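Local coordinates for lysosome-associated membrane glycoprotein 1 (Mus musculus, PDB 5GV0), which is a heavily glycosylated protein of the lysosomal membrane whose luminal domains, including this membrane-proximal one, probably take part in LAMP assembly, at residues Y7-N12 and V58-E63; L17-A22 and V140-F145; L23-T28 and F41-N46; Y29-N34 and L93-V98. All coordinates share one frame; numbering follows the deposited sequence.

Contact 1. Residues Y7-N12 and V58-E63; sequences YNVTGN and VTLKVE. With NAG (2-acetamido-2-deoxy-beta-D-glucopyranose), chain E.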
loop_
_atom_site.group_PDB
_atom_site.type_symbol
_atom_site.label_atom_id
_atom_site.label_comp_id
_atom_site.label_asym_id
_atom_site.label_seq_id
_atom_site.Cartn_x
_atom_site.Cartn_y
_atom_site.Cartn_z
ATOM N N TYR A 7 -2.073 -1.809 -10.917
ATOM C CA TYR A 7 -2.608 -2.995 -10.262
ATOM C C TYR A 7 -4.104 -3.110 -10.498
ATOM O O TYR A 7 -4.823 -2.114 -10.460
ATOM C CB TYR A 7 -2.330 -2.952 -8.756
ATOM C CG TYR A 7 -0.879 -2.713 -8.384
ATOM C CD1 TYR A 7 0.004 -3.774 -8.255
ATOM C CD2 TYR A 7 -0.403 -1.432 -8.148
ATOM C CE1 TYR A 7 1.330 -3.566 -7.906
ATOM C CE2 TYR A 7 0.915 -1.214 -7.801
ATOM C CZ TYR A 7 1.774 -2.285 -7.681
ATOM O OH TYR A 7 3.089 -2.070 -7.328
ATOM N N ASN A 8 -4.563 -4.336 -10.717
ATOM C CA ASN A 8 -5.979 -4.640 -10.888
ATOM C C ASN A 8 -6.267 -5.905 -10.091
ATOM O O ASN A 8 -5.642 -6.930 -10.329
ATOM C CB ASN A 8 -6.315 -4.815 -12.373
ATOM C CG ASN A 8 -7.723 -5.326 -12.613
ATOM O OD1 ASN A 8 -8.680 -4.874 -11.994
ATOM N ND2 ASN A 8 -7.851 -6.272 -13.535
ATOM N N VAL A 9 -7.164 -5.821 -9.116
ATOM C CA VAL A 9 -7.572 -7.000 -8.361
ATOM C C VAL A 9 -9.017 -7.318 -8.716
ATOM O O VAL A 9 -9.900 -6.475 -8.561
ATOM C CB VAL A 9 -7.422 -6.790 -6.837
ATOM C CG1 VAL A 9 -7.908 -8.013 -6.064
ATOM C CG2 VAL A 9 -5.973 -6.473 -6.483
ATOM N N THR A 10 -9.246 -8.525 -9.227
ATOM C CA THR A 10 -10.585 -8.960 -9.604
ATOM C C THR A 10 -10.956 -10.255 -8.896
ATOM O O THR A 10 -10.115 -11.148 -8.744
ATOM C CB THR A 10 -10.700 -9.158 -11.130
ATOM O OG1 THR A 10 -10.386 -7.934 -11.799
ATOM C CG2 THR A 10 -12.115 -9.568 -11.518
ATOM N N GLY A 11 -12.212 -10.341 -8.463
ATOM C CA GLY A 11 -12.744 -11.518 -7.801
ATOM C C GLY A 11 -14.178 -11.791 -8.231
ATOM O O GLY A 11 -14.563 -11.466 -9.354
ATOM N N ASN A 12 -14.969 -12.360 -7.324
ATOM C CA ASN A 12 -16.289 -12.896 -7.677
ATOM C C ASN A 12 -17.251 -11.861 -8.245
ATOM O O ASN A 12 -18.099 -12.182 -9.080
ATOM C CB ASN A 12 -16.937 -13.550 -6.456
ATOM C CG ASN A 12 -16.135 -14.715 -5.915
ATOM O OD1 ASN A 12 -15.425 -15.398 -6.652
ATOM N ND2 ASN A 12 -16.251 -14.950 -4.614
ATOM N N VAL A 58 -10.363 -5.665 1.311
ATOM C CA VAL A 58 -9.752 -5.825 -0.006
ATOM C C VAL A 58 -8.244 -5.811 0.177
ATOM O O VAL A 58 -7.723 -4.954 0.895
ATOM C CB VAL A 58 -10.191 -4.699 -0.971
ATOM C CG1 VAL A 58 -9.295 -4.639 -2.196
ATOM C CG2 VAL A 58 -11.638 -4.893 -1.380
ATOM N N THR A 59 -7.531 -6.747 -0.442
ATOM C CA THR A 59 -6.082 -6.790 -0.253
ATOM C C THR A 59 -5.322 -6.731 -1.558
ATOM O O THR A 59 -5.821 -7.135 -2.617
ATOM C CB THR A 59 -5.626 -8.059 0.496
ATOM O OG1 THR A 59 -5.815 -9.207 -0.343
ATOM C CG2 THR A 59 -6.381 -8.234 1.804
ATOM N N LEU A 60 -4.102 -6.217 -1.461
ATOM C CA LEU A 60 -3.137 -6.231 -2.553
ATOM C C LEU A 60 -1.792 -6.661 -1.995
ATOM O O LEU A 60 -1.297 -6.049 -1.046
ATOM C CB LEU A 60 -3.029 -4.853 -3.202
ATOM C CG LEU A 60 -1.990 -4.734 -4.323
ATOM C CD1 LEU A 60 -2.431 -5.507 -5.563
ATOM C CD2 LEU A 60 -1.734 -3.277 -4.656
ATOM N N LYS A 61 -1.208 -7.712 -2.565
ATOM C CA LYS A 61 0.098 -8.187 -2.130
ATOM C C LYS A 61 1.117 -8.055 -3.251
ATOM O O LYS A 61 0.893 -8.516 -4.366
ATOM C CB LYS A 61 0.027 -9.634 -1.652
ATOM C CG LYS A 61 1.330 -10.144 -1.061
ATOM C CD LYS A 61 1.241 -11.604 -0.664
ATOM C CE LYS A 61 0.292 -11.829 0.499
ATOM N NZ LYS A 61 0.401 -13.232 0.995
ATOM N N VAL A 62 2.233 -7.404 -2.943
ATOM C CA VAL A 62 3.311 -7.222 -3.897
ATOM C C VAL A 62 4.574 -7.846 -3.316
ATOM O O VAL A 62 4.993 -7.519 -2.202
ATOM C CB VAL A 62 3.523 -5.725 -4.248
ATOM C CG1 VAL A 62 2.253 -5.160 -4.873
ATOM C CG2 VAL A 62 3.887 -4.907 -3.023
ATOM N N GLU A 63 5.178 -8.767 -4.053
ATOM C CA GLU A 63 6.250 -9.544 -3.459
ATOM C C GLU A 63 7.357 -9.930 -4.426
ATOM O O GLU A 63 7.190 -9.914 -5.649
ATOM C CB GLU A 63 5.678 -10.807 -2.813
ATOM C CG GLU A 63 4.932 -11.729 -3.765
ATOM C CD GLU A 63 4.177 -12.823 -3.030
ATOM O OE1 GLU A 63 4.730 -13.396 -2.064
ATOM O OE2 GLU A 63 3.024 -13.106 -3.408
HETATM C C1 NAG E . 4.249 -13.517 6.167
HETATM C C2 NAG E . 3.003 -13.474 5.285
HETATM C C3 NAG E . 1.857 -14.237 5.947
HETATM C C4 NAG E . 2.303 -15.641 6.333
HETATM C C5 NAG E . 3.572 -15.572 7.175
HETATM C C6 NAG E . 4.133 -16.934 7.510
HETATM C C7 NAG E . 2.591 -11.563 3.792
HETATM C C8 NAG E . 2.183 -10.124 3.713
HETATM N N2 NAG E . 2.614 -12.098 5.017
HETATM O O3 NAG E . 0.768 -14.317 5.036
HETATM O O4 NAG E . 1.281 -16.288 7.082
HETATM O O5 NAG E . 4.589 -14.870 6.448
HETATM O O6 NAG E . 4.678 -17.566 6.360
HETATM O O7 NAG E . 2.880 -12.214 2.792
#

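Contact 2. Residues L17-A22 and V140-F145; sequences LLASMA and VQVQAF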
loop_
_atom_site.group_PDB
_atom_site.type_symbol
_atom_site.label_atom_id
_atom_site.label_comp_id
_atom_site.label_asym_id
_atom_site.label_seq_id
_atom_site.Cartn_x
_atom_site.Cartn_y
_atom_site.Cartn_z
ATOM N N LEU A 17 -10.261 -3.597 -6.852
ATOM C CA LEU A 17 -9.182 -2.650 -6.603
ATOM C C LEU A 17 -8.549 -2.242 -7.913
ATOM O O LEU A 17 -8.212 -3.099 -8.732
ATOM C CB LEU A 17 -8.111 -3.246 -5.681
ATOM C CG LEU A 17 -6.988 -2.305 -5.226
ATOM C CD1 LEU A 17 -7.445 -1.339 -4.135
ATOM C CD2 LEU A 17 -5.807 -3.126 -4.741
ATOM N N LEU A 18 -8.429 -0.936 -8.115
ATOM C CA LEU A 18 -7.617 -0.376 -9.181
ATOM C C LEU A 18 -6.598 0.522 -8.535
ATOM O O LEU A 18 -6.932 1.285 -7.625
ATOM C CB LEU A 18 -8.454 0.426 -10.170
ATOM C CG LEU A 18 -9.447 -0.329 -11.042
ATOM C CD1 LEU A 18 -10.236 0.670 -11.852
ATOM C CD2 LEU A 18 -8.714 -1.294 -11.953
ATOM N N ALA A 19 -5.356 0.442 -8.988
ATOM C CA ALA A 19 -4.339 1.331 -8.451
ATOM C C ALA A 19 -3.277 1.638 -9.482
ATOM O O ALA A 19 -2.874 0.779 -10.273
ATOM C CB ALA A 19 -3.706 0.735 -7.215
ATOM N N SER A 20 -2.844 2.889 -9.468
ATOM C CA SER A 20 -1.681 3.339 -10.210
ATOM C C SER A 20 -0.842 4.106 -9.215
ATOM O O SER A 20 -1.222 5.202 -8.788
ATOM C CB SER A 20 -2.078 4.208 -11.402
ATOM O OG SER A 20 -0.925 4.663 -12.082
ATOM N N MET A 21 0.268 3.521 -8.782
ATOM C CA MET A 21 0.981 4.128 -7.673
ATOM C C MET A 21 2.445 3.763 -7.621
ATOM O O MET A 21 2.859 2.705 -8.107
ATOM C CB MET A 21 0.314 3.752 -6.343
ATOM C CG MET A 21 0.200 2.265 -6.088
ATOM S SD MET A 21 -0.868 1.980 -4.662
ATOM C CE MET A 21 -0.909 0.195 -4.641
ATOM N N ALA A 22 3.209 4.670 -7.016
ATOM C CA ALA A 22 4.628 4.488 -6.770
ATOM C C ALA A 22 4.846 4.392 -5.267
ATOM O O ALA A 22 4.471 5.305 -4.526
ATOM C CB ALA A 22 5.426 5.649 -7.367
ATOM N N VAL A 140 -0.110 8.361 -6.132
ATOM C CA VAL A 140 -1.136 7.337 -6.094
ATOM C C VAL A 140 -2.439 7.785 -6.725
ATOM O O VAL A 140 -2.874 8.923 -6.551
ATOM C CB VAL A 140 -1.405 6.893 -4.633
ATOM C CG1 VAL A 140 -1.762 8.102 -3.755
ATOM C CG2 VAL A 140 -2.484 5.825 -4.556
ATOM N N GLN A 141 -3.036 6.884 -7.490
ATOM C CA GLN A 141 -4.469 6.924 -7.722
ATOM C C GLN A 141 -4.972 5.539 -7.342
ATOM O O GLN A 141 -4.411 4.535 -7.790
ATOM C CB GLN A 141 -4.813 7.289 -9.167
ATOM C CG GLN A 141 -6.318 7.454 -9.383
ATOM C CD GLN A 141 -6.662 8.129 -10.687
ATOM O OE1 GLN A 141 -5.809 8.290 -11.568
ATOM N NE2 GLN A 141 -7.923 8.530 -10.826
ATOM N N VAL A 142 -5.985 5.469 -6.482
ATOM C CA VAL A 142 -6.414 4.175 -5.972
ATOM C C VAL A 142 -7.911 4.165 -5.680
ATOM O O VAL A 142 -8.503 5.178 -5.292
ATOM C CB VAL A 142 -5.596 3.772 -4.708
ATOM C CG1 VAL A 142 -5.869 4.720 -3.547
ATOM C CG2 VAL A 142 -5.884 2.329 -4.309
ATOM N N GLN A 143 -8.529 3.014 -5.902
ATOM C CA GLN A 143 -9.951 2.850 -5.647
ATOM C C GLN A 143 -10.242 1.420 -5.205
ATOM O O GLN A 143 -9.827 0.466 -5.877
ATOM C CB GLN A 143 -10.747 3.208 -6.898
ATOM C CG GLN A 143 -12.261 3.165 -6.710
ATOM C CD GLN A 143 -12.979 3.749 -7.907
ATOM O OE1 GLN A 143 -12.430 4.596 -8.613
ATOM N NE2 GLN A 143 -14.209 3.293 -8.155
ATOM N N ALA A 144 -10.935 1.276 -4.079
ATOM C CA ALA A 144 -11.236 -0.028 -3.511
ATOM C C ALA A 144 -12.740 -0.233 -3.346
ATOM O O ALA A 144 -13.490 0.731 -3.134
ATOM C CB ALA A 144 -10.526 -0.195 -2.162
ATOM N N PHE A 145 -13.133 -1.501 -3.468
ATOM C CA PHE A 145 -14.486 -2.025 -3.266
ATOM C C PHE A 145 -15.341 -1.768 -4.503
ATOM O O PHE A 145 -15.322 -2.574 -5.426
ATOM C CB PHE A 145 -15.108 -1.471 -1.972
ATOM C CG PHE A 145 -14.394 -1.951 -0.730
ATOM C CD1 PHE A 145 -14.714 -3.180 -0.171
ATOM C CD2 PHE A 145 -13.365 -1.210 -0.165
ATOM C CE1 PHE A 145 -14.039 -3.652 0.942
ATOM C CE2 PHE A 145 -12.681 -1.678 0.949
ATOM C CZ PHE A 145 -13.021 -2.904 1.502
#

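Contact 3. Residues L23-T28 and F41-N46; sequences LQLNIT and FNISPN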
loop_
_atom_site.group_PDB
_atom_site.type_symbol
_atom_site.label_atom_id
_atom_site.label_comp_id
_atom_site.label_asym_id
_atom_site.label_seq_id
_atom_site.Cartn_x
_atom_site.Cartn_y
_atom_site.Cartn_z
ATOM N N LEU A 23 5.440 3.287 -4.823
ATOM C CA LEU A 23 5.570 2.984 -3.402
ATOM C C LEU A 23 7.002 2.675 -3.009
ATOM O O LEU A 23 7.773 2.136 -3.798
ATOM C CB LEU A 23 4.687 1.800 -3.023
ATOM C CG LEU A 23 3.197 1.872 -3.356
ATOM C CD1 LEU A 23 2.569 0.536 -3.032
ATOM C CD2 LEU A 23 2.519 2.980 -2.577
ATOM N N GLN A 24 7.334 2.995 -1.763
ATOM C CA GLN A 24 8.680 2.820 -1.246
ATOM C C GLN A 24 8.615 2.483 0.231
ATOM O O GLN A 24 7.897 3.140 0.984
ATOM C CB GLN A 24 9.480 4.094 -1.479
ATOM C CG GLN A 24 10.842 4.154 -0.829
ATOM C CD GLN A 24 11.477 5.500 -1.075
ATOM O OE1 GLN A 24 11.281 6.439 -0.306
ATOM N NE2 GLN A 24 12.206 5.614 -2.178
ATOM N N LEU A 25 9.338 1.450 0.641
ATOM C CA LEU A 25 9.461 1.127 2.060
ATOM C C LEU A 25 10.682 1.825 2.631
ATOM O O LEU A 25 11.770 1.724 2.082
ATOM C CB LEU A 25 9.566 -0.379 2.269
ATOM C CG LEU A 25 8.407 -1.203 1.712
ATOM C CD1 LEU A 25 8.824 -2.653 1.611
ATOM C CD2 LEU A 25 7.190 -1.054 2.605
ATOM N N ASN A 26 10.498 2.540 3.731
ATOM C CA ASN A 26 11.605 3.173 4.430
ATOM C C ASN A 26 11.782 2.443 5.753
ATOM O O ASN A 26 10.921 2.528 6.635
ATOM C CB ASN A 26 11.328 4.670 4.633
ATOM C CG ASN A 26 12.472 5.409 5.314
ATOM O OD1 ASN A 26 13.082 4.913 6.257
ATOM N ND2 ASN A 26 12.748 6.620 4.844
ATOM N N ILE A 27 12.872 1.696 5.881
ATOM C CA ILE A 27 13.054 0.847 7.052
ATOM C C ILE A 27 14.354 1.149 7.790
ATOM O O ILE A 27 15.436 1.245 7.196
ATOM C CB ILE A 27 12.994 -0.656 6.672
ATOM C CG1 ILE A 27 13.099 -1.514 7.931
ATOM C CG2 ILE A 27 14.059 -1.024 5.640
ATOM C CD1 ILE A 27 12.517 -2.891 7.770
ATOM N N THR A 28 14.222 1.333 9.099
ATOM C CA THR A 28 15.363 1.523 9.978
ATOM C C THR A 28 15.569 0.238 10.765
ATOM O O THR A 28 14.626 -0.278 11.357
ATOM C CB THR A 28 15.138 2.706 10.922
ATOM O OG1 THR A 28 14.950 3.899 10.150
ATOM C CG2 THR A 28 16.324 2.891 11.850
ATOM N N PHE A 41 13.521 0.736 0.102
ATOM C CA PHE A 41 13.282 -0.346 -0.837
ATOM C C PHE A 41 12.071 0.008 -1.677
ATOM O O PHE A 41 10.942 0.025 -1.176
ATOM C CB PHE A 41 13.065 -1.666 -0.102
ATOM C CG PHE A 41 14.265 -2.131 0.660
ATOM C CD1 PHE A 41 15.251 -2.872 0.031
ATOM C CD2 PHE A 41 14.416 -1.822 1.999
ATOM C CE1 PHE A 41 16.365 -3.296 0.728
ATOM C CE2 PHE A 41 15.532 -2.247 2.696
ATOM C CZ PHE A 41 16.504 -2.982 2.055
ATOM N N ASN A 42 12.302 0.316 -2.947
ATOM C CA ASN A 42 11.201 0.646 -3.833
ATOM C C ASN A 42 10.404 -0.593 -4.195
ATOM O O ASN A 42 10.967 -1.657 -4.450
ATOM C CB ASN A 42 11.710 1.321 -5.108
ATOM C CG ASN A 42 12.229 2.720 -4.860
ATOM O OD1 ASN A 42 11.989 3.303 -3.806
ATOM N ND2 ASN A 42 12.930 3.274 -5.840
ATOM N N ILE A 43 9.088 -0.457 -4.209
ATOM C CA ILE A 43 8.253 -1.490 -4.785
ATOM C C ILE A 43 8.503 -1.452 -6.280
ATOM O O ILE A 43 8.376 -0.409 -6.922
ATOM C CB ILE A 43 6.782 -1.275 -4.467
ATOM C CG1 ILE A 43 6.554 -1.322 -2.955
ATOM C CG2 ILE A 43 5.939 -2.324 -5.182
ATOM C CD1 ILE A 43 7.199 -2.501 -2.265
ATOM N N SER A 44 8.905 -2.591 -6.818
ATOM C CA SER A 44 9.352 -2.675 -8.195
ATOM C C SER A 44 8.219 -3.076 -9.122
ATOM O O SER A 44 7.343 -3.844 -8.739
ATOM C CB SER A 44 10.499 -3.675 -8.306
ATOM O OG SER A 44 10.840 -3.902 -9.659
ATOM N N PRO A 45 8.243 -2.565 -10.358
ATOM C CA PRO A 45 7.314 -3.030 -11.391
ATOM C C PRO A 45 7.466 -4.538 -11.615
ATOM O O PRO A 45 6.521 -5.212 -12.031
ATOM C CB PRO A 45 7.741 -2.228 -12.630
ATOM C CG PRO A 45 9.145 -1.799 -12.345
ATOM C CD PRO A 45 9.183 -1.554 -10.874
ATOM N N ASN A 46 8.651 -5.049 -11.298
ATOM C CA ASN A 46 8.992 -6.458 -11.461
ATOM C C ASN A 46 8.356 -7.377 -10.435
ATOM O O ASN A 46 8.329 -8.591 -10.617
ATOM C CB ASN A 46 10.506 -6.636 -11.393
ATOM C CG ASN A 46 11.226 -5.857 -12.467
ATOM O OD1 ASN A 46 10.683 -5.630 -13.547
ATOM N ND2 ASN A 46 12.451 -5.437 -12.177
HETATM O O HOH W 1 6.397 1.508 -6.953
#

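Contact 4. Residues Y29-N34 and L93-V98; sequences YLKKDN and LPDALV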
loop_
_atom_site.group_PDB
_atom_site.type_symbol
_atom_site.label_atom_id
_atom_site.label_comp_id
_atom_site.label_asym_id
_atom_site.label_seq_id
_atom_site.Cartn_x
_atom_site.Cartn_y
_atom_site.Cartn_z
ATOM N N TYR A 29 16.789 -0.293 10.760
ATOM C CA TYR A 29 17.042 -1.552 11.448
ATOM C C TYR A 29 18.477 -1.688 11.943
ATOM O O TYR A 29 19.363 -0.937 11.546
ATOM C CB TYR A 29 16.690 -2.731 10.535
ATOM C CG TYR A 29 17.576 -2.913 9.320
ATOM C CD1 TYR A 29 17.359 -2.185 8.154
ATOM C CD2 TYR A 29 18.609 -3.845 9.325
ATOM C CE1 TYR A 29 18.153 -2.371 7.037
ATOM C CE2 TYR A 29 19.408 -4.036 8.213
ATOM C CZ TYR A 29 19.175 -3.297 7.073
ATOM O OH TYR A 29 19.960 -3.477 5.959
ATOM N N LEU A 30 18.675 -2.656 12.833
ATOM C CA LEU A 30 19.985 -2.967 13.391
ATOM C C LEU A 30 20.717 -3.983 12.535
ATOM O O LEU A 30 20.199 -5.070 12.279
ATOM C CB LEU A 30 19.837 -3.508 14.815
ATOM C CG LEU A 30 19.512 -2.506 15.920
ATOM C CD1 LEU A 30 19.216 -3.226 17.227
ATOM C CD2 LEU A 30 20.667 -1.538 16.092
ATOM N N LYS A 31 21.921 -3.630 12.098
ATOM C CA LYS A 31 22.757 -4.545 11.326
ATOM C C LYS A 31 23.466 -5.535 12.249
ATOM O O LYS A 31 23.418 -5.397 13.471
ATOM C CB LYS A 31 23.780 -3.769 10.496
ATOM C CG LYS A 31 23.163 -2.769 9.531
ATOM C CD LYS A 31 24.179 -2.267 8.517
ATOM C CE LYS A 31 25.336 -1.552 9.190
ATOM N NZ LYS A 31 26.405 -1.212 8.207
ATOM N N LYS A 32 24.116 -6.534 11.657
ATOM C CA LYS A 32 24.849 -7.535 12.427
ATOM C C LYS A 32 25.958 -6.906 13.259
ATOM O O LYS A 32 26.254 -7.368 14.360
ATOM C CB LYS A 32 25.451 -8.596 11.508
ATOM C CG LYS A 32 24.436 -9.423 10.749
ATOM C CD LYS A 32 25.113 -10.604 10.074
ATOM C CE LYS A 32 24.173 -11.295 9.110
ATOM N NZ LYS A 32 22.791 -11.387 9.657
ATOM N N ASP A 33 26.566 -5.847 12.730
ATOM C CA ASP A 33 27.667 -5.174 13.418
ATOM C C ASP A 33 27.152 -4.222 14.490
ATOM O O ASP A 33 27.880 -3.335 14.940
ATOM C CB ASP A 33 28.554 -4.420 12.419
ATOM C CG ASP A 33 27.794 -3.367 11.627
ATOM O OD1 ASP A 33 26.624 -3.078 11.955
ATOM O OD2 ASP A 33 28.381 -2.817 10.670
ATOM N N ASN A 34 25.883 -4.403 14.854
ATOM C CA ASN A 34 25.226 -3.695 15.953
ATOM C C ASN A 34 24.912 -2.230 15.645
ATOM O O ASN A 34 24.441 -1.494 16.512
ATOM C CB ASN A 34 26.079 -3.792 17.225
ATOM C CG ASN A 34 25.296 -3.470 18.479
ATOM O OD1 ASN A 34 24.089 -3.702 18.549
ATOM N ND2 ASN A 34 25.980 -2.924 19.478
ATOM N N LEU A 93 16.449 -9.415 5.432
ATOM C CA LEU A 93 17.578 -8.514 5.236
ATOM C C LEU A 93 18.855 -9.230 5.653
ATOM O O LEU A 93 19.111 -9.383 6.848
ATOM C CB LEU A 93 17.408 -7.228 6.044
ATOM C CG LEU A 93 16.259 -6.280 5.689
ATOM C CD1 LEU A 93 16.089 -5.233 6.778
ATOM C CD2 LEU A 93 16.512 -5.615 4.354
ATOM N N PRO A 94 19.656 -9.670 4.671
ATOM C CA PRO A 94 20.846 -10.486 4.931
ATOM C C PRO A 94 21.826 -9.863 5.929
ATOM O O PRO A 94 22.440 -10.613 6.683
ATOM C CB PRO A 94 21.486 -10.611 3.546
ATOM C CG PRO A 94 20.353 -10.468 2.600
ATOM C CD PRO A 94 19.455 -9.442 3.230
ATOM N N ASP A 95 21.951 -8.539 5.958
ATOM C CA ASP A 95 22.933 -7.900 6.833
ATOM C C ASP A 95 22.343 -7.452 8.170
ATOM O O ASP A 95 23.011 -6.768 8.946
ATOM C CB ASP A 95 23.590 -6.708 6.124
ATOM C CG ASP A 95 22.649 -5.526 5.943
ATOM O OD1 ASP A 95 21.412 -5.710 5.998
ATOM O OD2 ASP A 95 23.161 -4.404 5.723
ATOM N N ALA A 96 21.100 -7.836 8.442
ATOM C CA ALA A 96 20.454 -7.456 9.697
ATOM C C ALA A 96 20.791 -8.414 10.836
ATOM O O ALA A 96 21.068 -9.591 10.610
ATOM C CB ALA A 96 18.942 -7.383 9.516
ATOM N N LEU A 97 20.756 -7.897 12.060
ATOM C CA LEU A 97 20.910 -8.723 13.254
ATOM C C LEU A 97 19.831 -9.798 13.295
ATOM O O LEU A 97 20.104 -10.963 13.587
ATOM C CB LEU A 97 20.844 -7.865 14.517
ATOM C CG LEU A 97 21.203 -8.585 15.817
ATOM C CD1 LEU A 97 22.666 -9.006 15.797
ATOM C CD2 LEU A 97 20.905 -7.708 17.021
ATOM N N VAL A 98 18.599 -9.391 13.010
ATOM C CA VAL A 98 17.497 -10.321 12.839
ATOM C C VAL A 98 17.097 -10.301 11.368
ATOM O O VAL A 98 16.316 -9.450 10.946
ATOM C CB VAL A 98 16.290 -9.965 13.726
ATOM C CG1 VAL A 98 15.194 -11.010 13.577
ATOM C CG2 VAL A 98 16.721 -9.840 15.182
HETATM O O HOH W 2 17.943 -6.543 12.992
#

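Contact 1. Residues Y7-N12 and V58-E63
The aromatic ring of Y7 carries one methyl of L60 over a face. CD2 of L60 stands 4.1 Å from the ring centroid, 20° off the normal, and is displaced toward the rim. This is a CH-pi contact, with the leucine side chain crossing the tyrosine at about a right angle. V62 meets the same ring obliquely at its far end, where its CG1 comes within 3.5 Å of Y7 CE1. With chi1 at -53°, Y7 has its CG opposite the carbonyl carbon, and the ring runs past L60 to V62. The other methyl of L60, CD1, lies between the ring and V9. It is 3.8 Å from V9 CG2, so the forked end of the leucine fits against two residues of the facing strand. V9 CG2 also lies 3.9 Å from the carbonyl O of T59. The contact between the strands is apolar and buried. K61 points away from strand 5-11. Its long chain bends partway along, and NZ makes a weak 3.2 Å hydrogen bond to O7 of a NAG, a sugar of a glycan attached to the protein itself. The polar end of T59 is held by S52.

The strands belong to different sheets. The axes of the two short segments pass 8.5 Å apart, their N-to-C directions 131° from each other, as for packed layers rather than paired neighbours. Strand 5-11 pairs with strand 14-30, whose L17 and M21 also touch L60. Strand 57-64 lies between strands 48-52 and 67-76. The contact is therefore part of the interior between the two sheets of a beta sandwich.

Contact 2. Residues L17-A22 and V140-F145
L17-A22 and V140-F145 form an antiparallel ladder in which L18-Q143 and S20-Q141 are hydrogen-bonded pairs, each with two backbone N-H...O bonds, and L17-A144, A19-V142 and M21-V140 are the non-hydrogen-bonded pairs between and beside them.

L17, A19, M21, V140, V142 and A144 share one face of the sheet. L17 CD1 reaches over to A144 CB at 3.8 Å and also touches V142 CG2. It gets there because chi1 of -174° sets CG opposite the backbone N. The small A19 meets V142 through CB and CG2, 4.0 Å apart. M21 approaches V140 obliquely, with M21 CB 3.9 Å from V140 CG2, and then its extended chain leads away from the partner strand. The other face bears L18, S20, Q141 and Q143. Its glutamine amides are held outside the pair: Q141 NE2 is hydrogen-bonded to S118 OG, while Q143 OE1 accepts from G153 N and NE2 donates to K146 O. CA-H...O contacts supplement the ladder, including L17 CA to Q143 O at 3.3 Å.

Strand 5-11 borders strand 14-30 on its other edge, and strand 118-121 pairs with the far edge of strand 140-144. The ladder thus lies in the interior of one sheet of the beta sandwich. Its face with L17 and M21 is turned to the other sheet, where L17 packs on V58 of strand 57-64.

Contact 3. Residues L23-T28 and F41-N46
Q24 and N42 meet with their side-chain amides nearly coplanar, the two planes only 9° apart. Q24 NE2 donates to N42 OD1 at 2.8 Å, and the bond lies in the plane of both amides. Q24 is extended, and N42 leans toward it with chi1 at -70°. The amide oxygen of the glutamine, Q24 OE1, accepts from N136, so both polar atoms of the Q24 amide are bonded, which fixes its rotation.

On the face of L25 and F41 the contacts are apolar. I27 points its CG2 at the edge of the F41 ring, close to the ring plane and 3.5 Å from CE2. Further along, I43 sets CG1 against L23 CB at 3.6 Å, and its CD1 reaches L25 CD1 at 4.2 Å. Backbone bonds fix these positions. L25 and F41 exchange two, and I43 N donates to L23 O at 2.9 Å. A water accepts from L23 N and lies 2.8 Å from I43 O. Beyond I43, S44 OG accepts from N46 N in an ST turn.

This is an antiparallel beta hairpin of strands 14-30 and 36-42. The amide pair stands on one face. L25 on the other face, and I43 just past the strand, pack onto R67 and L69 of strand 67-76 in the second sheet of the sandwich.

Contact 4. Residues Y29-N34 and L93-V98
Y29 and D95 both take a chi1 near +60° (68° and 71°), each with CG between its backbone N and carbonyl carbon, and this brings hydroxyl and carboxylate together. Y29 OH donates to D95 OD1 at 2.7 Å, using the syn lone pair of the carboxylate. The acceptor sits at the ring's edge, in its plane, and the carboxylate is turned steeply against the ring. R39 binds both partners: its NE bonds to Y29 OH and its NH1 forms a salt bridge with D95 OD2. The arginine would favour a charged carboxylate here.

L93 comes at the tyrosine from the opposite direction. Its CD1 lies over the middle of one ring face, 3.4 Å from the centroid and almost on the normal, a close CH-pi contact. A96 CB meets the ring obliquely, 3.6 Å from Y29 CD2.

Two type I beta turns face each other here, K31-N34 after the end of strand 14-30 and L93-A96 after strand 81-92. Their backbones form a single bridge between K31 and A96. L97 N donates to L30 O at 2.9 Å, and K32 N donates to D95 O at the same length.

K32 runs out along the second turn and bends at its last torsion, so that NZ donates to A96 O at 2.7 Å. K31 passes beside D95, and its NZ goes on to a 3.5 Å salt bridge with D33 OD2. A water donates to L30 O and accepts from V98 N at the surface.

Contacts 1 and 2 are buried. Contact 3 is partly buried, and contact 4 lies far from the chain centre with four of its nine touching residues exposed. Strand 14-30 serves contacts 2, 3 and 4 in turn, and contact 1 adjoins it through strand 5-11. Contact 1 joins two sheets by apolar packing, whereas contacts 2 and 3 pair strands within one sheet by backbone bonds. Contact 4 joins turns by backbone bonds, side-chain hydrogen bonds from Y29 and K32, and an aliphatic contact on the Y29 ring. The neighbours touch: V58 of contact 1 packs on F145 of contact 2, I43 of contact 3 on Y7 and V62, and F41 of contact 3 on L93 of contact 4.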